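Side-chain contact in sporozoite microneme protein essential for cell traversal (Plasmodium berghei, PDB 4U5A), which is essential for the passage of Plasmodium sporozoites through host cells: residues Ile124-Lys129 against Ile171-Pro176. Sequence-based numbering, arbitrary orientation.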
ATOM      1  N   ILE A 124      13.322  -7.873  10.547  1.00 54.37           N
ATOM      2  CA  ILE A 124      13.707  -7.619  11.935  1.00 57.73           C
ATOM      3  C   ILE A 124      14.351  -8.855  12.554  1.00 65.62           C
ATOM      4  O   ILE A 124      15.369  -8.748  13.231  1.00 65.05           O
ATOM      5  CB  ILE A 124      12.507  -7.167  12.800  1.00 59.24           C
ATOM      6  CG1 ILE A 124      12.186  -5.692  12.531  1.00 54.13           C
ATOM      7  CG2 ILE A 124      12.820  -7.318  14.273  1.00 57.83           C
ATOM      8  CD1 ILE A 124      11.006  -5.149  13.329  1.00 55.34           C
ATOM      9  N   LEU A 125      13.776 -10.027  12.303  1.00 62.95           N
ATOM     10  CA  LEU A 125      14.350 -11.256  12.836  1.00 57.26           C
ATOM     11  C   LEU A 125      15.731 -11.565  12.252  1.00 62.32           C
ATOM     12  O   LEU A 125      16.684 -11.796  13.000  1.00 68.58           O
ATOM     13  CB  LEU A 125      13.414 -12.441  12.589  1.00 56.47           C
ATOM     14  CG  LEU A 125      12.180 -12.520  13.487  1.00 61.36           C
ATOM     15  CD1 LEU A 125      11.431 -13.829  13.285  1.00 53.09           C
ATOM     16  CD2 LEU A 125      12.594 -12.361  14.936  1.00 47.78           C
ATOM     17  N   LYS A 126      15.841 -11.572  10.925  1.00 58.65           N
ATOM     18  CA  LYS A 126      17.080 -12.010  10.281  1.00 53.69           C
ATOM     19  C   LYS A 126      18.282 -11.120  10.607  1.00 68.56           C
ATOM     20  O   LYS A 126      19.411 -11.606  10.681  1.00 78.63           O
ATOM     21  CB  LYS A 126      16.896 -12.104   8.763  1.00 53.94           C
ATOM     22  CG  LYS A 126      18.107 -12.689   8.035  1.00 47.65           C
ATOM     23  CD  LYS A 126      17.805 -12.970   6.571  1.00 51.00           C
ATOM     24  CE  LYS A 126      18.954 -13.702   5.885  1.00 63.38           C
ATOM     25  NZ  LYS A 126      20.188 -12.878   5.773  1.00 77.20           N
ATOM     26  N   TYR A 127      18.050  -9.824  10.806  1.00 70.40           N
ATOM     27  CA  TYR A 127      19.156  -8.901  11.063  1.00 62.64           C
ATOM     28  C   TYR A 127      19.009  -8.154  12.380  1.00 67.88           C
ATOM     29  O   TYR A 127      19.747  -8.425  13.328  1.00104.01           O
ATOM     30  CB  TYR A 127      19.306  -7.906   9.910  1.00 58.44           C
ATOM     31  CG  TYR A 127      19.710  -8.581   8.624  1.00 64.27           C
ATOM     32  CD1 TYR A 127      21.012  -9.018   8.432  1.00 59.30           C
ATOM     33  CD2 TYR A 127      18.789  -8.792   7.609  1.00 57.99           C
ATOM     34  CE1 TYR A 127      21.388  -9.648   7.264  1.00 69.51           C
ATOM     35  CE2 TYR A 127      19.157  -9.419   6.435  1.00 58.16           C
ATOM     36  CZ  TYR A 127      20.458  -9.845   6.269  1.00 63.72           C
ATOM     37  OH  TYR A 127      20.839 -10.473   5.107  1.00 68.84           O
ATOM     38  N   GLY A 128      18.084  -7.198  12.422  1.00 43.34           N
ATOM     39  CA  GLY A 128      17.885  -6.368  13.598  1.00 42.44           C
ATOM     40  C   GLY A 128      17.784  -7.149  14.892  1.00 50.89           C
ATOM     41  O   GLY A 128      17.435  -8.327  14.898  1.00 78.29           O
ATOM     42  N   LYS A 129      18.103  -6.494  15.999  1.00 79.97           N
ATOM     43  CA  LYS A 129      18.044  -7.140  17.301  1.00 72.41           C
ATOM     44  C   LYS A 129      17.632  -6.132  18.354  1.00 68.77           C
ATOM     45  O   LYS A 129      18.483  -5.482  18.962  1.00111.81           O
ATOM     46  CB  LYS A 129      19.383  -7.771  17.653  1.00 87.84           C
ATOM     47  N   ILE A 171      21.568  -5.377   2.162  1.00 54.19           N
ATOM     48  CA  ILE A 171      21.159  -4.958   0.827  1.00 61.68           C
ATOM     49  C   ILE A 171      20.787  -6.186   0.007  1.00 56.76           C
ATOM     50  O   ILE A 171      19.731  -6.221  -0.637  1.00 63.96           O
ATOM     51  CB  ILE A 171      22.270  -4.162   0.084  1.00 60.70           C
ATOM     52  CG1 ILE A 171      22.248  -2.680   0.468  1.00 50.84           C
ATOM     53  CG2 ILE A 171      22.038  -4.185  -1.407  1.00 47.69           C
ATOM     54  CD1 ILE A 171      22.712  -2.368   1.850  1.00 49.56           C
ATOM     55  N   ASN A 172      21.631  -7.212   0.076  1.00 55.00           N
ATOM     56  CA  ASN A 172      21.388  -8.431  -0.684  1.00 67.07           C
ATOM     57  C   ASN A 172      20.092  -9.130  -0.277  1.00 57.69           C
ATOM     58  O   ASN A 172      19.480  -9.831  -1.083  1.00 63.51           O
ATOM     59  CB  ASN A 172      22.570  -9.394  -0.522  1.00 75.98           C
ATOM     60  CG  ASN A 172      22.266 -10.790  -1.041  1.00 87.53           C
ATOM     61  OD1 ASN A 172      21.869 -10.966  -2.195  1.00 86.27           O
ATOM     62  ND2 ASN A 172      22.436 -11.790  -0.182  1.00 85.02           N
ATOM     63  N   PHE A 173      19.650  -8.910   0.957  1.00 49.23           N
ATOM     64  CA  PHE A 173      18.437  -9.567   1.428  1.00 56.93           C
ATOM     65  C   PHE A 173      17.166  -8.772   1.149  1.00 58.41           C
ATOM     66  O   PHE A 173      16.156  -9.338   0.732  1.00 46.08           O
ATOM     67  CB  PHE A 173      18.524  -9.861   2.924  1.00 49.60           C
ATOM     68  CG  PHE A 173      17.281 -10.491   3.484  1.00 53.92           C
ATOM     69  CD1 PHE A 173      16.906 -11.769   3.097  1.00 52.50           C
ATOM     70  CD2 PHE A 173      16.489  -9.811   4.394  1.00 51.83           C
ATOM     71  CE1 PHE A 173      15.762 -12.357   3.606  1.00 48.60           C
ATOM     72  CE2 PHE A 173      15.346 -10.394   4.911  1.00 54.11           C
ATOM     73  CZ  PHE A 173      14.982 -11.669   4.516  1.00 51.03           C
ATOM     74  N   ILE A 174      17.207  -7.465   1.382  1.00 59.65           N
ATOM     75  CA  ILE A 174      15.998  -6.664   1.247  1.00 50.82           C
ATOM     76  C   ILE A 174      15.784  -6.170  -0.182  1.00 56.69           C
ATOM     77  O   ILE A 174      14.701  -5.688  -0.510  1.00 61.55           O
ATOM     78  CB  ILE A 174      16.003  -5.446   2.200  1.00 45.92           C
ATOM     79  CG1 ILE A 174      17.052  -4.422   1.768  1.00 61.38           C
ATOM     80  CG2 ILE A 174      16.228  -5.883   3.641  1.00 40.92           C
ATOM     81  CD1 ILE A 174      17.049  -3.177   2.620  1.00 60.61           C
ATOM     82  N   THR A 175      16.802  -6.282  -1.032  1.00 53.70           N
ATOM     83  CA  THR A 175      16.646  -5.833  -2.416  1.00 61.73           C
ATOM     84  C   THR A 175      15.557  -6.616  -3.178  1.00 54.86           C
ATOM     85  O   THR A 175      14.719  -6.003  -3.841  1.00 51.00           O
ATOM     86  CB  THR A 175      17.985  -5.905  -3.199  1.00 61.49           C
ATOM     87  OG1 THR A 175      18.881  -4.897  -2.711  1.00 63.78           O
ATOM     88  CG2 THR A 175      17.757  -5.683  -4.684  1.00 51.14           C
ATOM     89  N   PRO A 176      15.546  -7.964  -3.088  1.00 61.17           N
ATOM     90  CA  PRO A 176      14.441  -8.622  -3.799  1.00 59.50           C
ATOM     91  C   PRO A 176      13.070  -8.306  -3.206  1.00 55.38           C
ATOM     92  O   PRO A 176      12.108  -8.131  -3.952  1.00 55.18           O
ATOM     93  CB  PRO A 176      14.746 -10.115  -3.636  1.00 44.79           C
ATOM     94  CG  PRO A 176      16.182 -10.201  -3.314  1.00 58.60           C
ATOM     95  CD  PRO A 176      16.558  -8.930  -2.619  1.00 59.35           C
TER
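Lys126 lies across the ring of Phe173 and shows how a lysine can use both its apolar chain and its charged end on one aromatic partner. From CB the chain runs extended, with CG anti to the backbone N (chi1 -174°), which sends it out from the last turn of its helix. CG rests against one face of the Tyr127 ring, offset toward the rim. CD sits over the centre of the Phe173 face, 3.6 Å from the ring centroid, in a CH-pi contact. CE continues past CD1 and CE1 of Phe173, and a bend at chi4 (-66°) turns NZ to the Tyr127 hydroxyl, with a hydrogen bond of 2.6 Å from Lys126 NZ to Tyr127 OH. NZ also makes an off-centre cation-pi contact with Phe173, 4.8 Å from the centroid. Tyr127 completes the cluster: its edge meets Phe173 at CE2, 3.4 Å from Phe173 CD2, and its OH lies beside Phe173 CB; the ring planes stand obliquely at 59°, so neither stacks on the other. Phe173 also packs edge-to-face with His122 and touches Ile123. The partly exposed cluster thus joins the end of helix 88-126 and Tyr127, the first residue beyond it, to an early turn of helix 167-197 in the four-helix bundle, while Ile174 reaches helix 49-57.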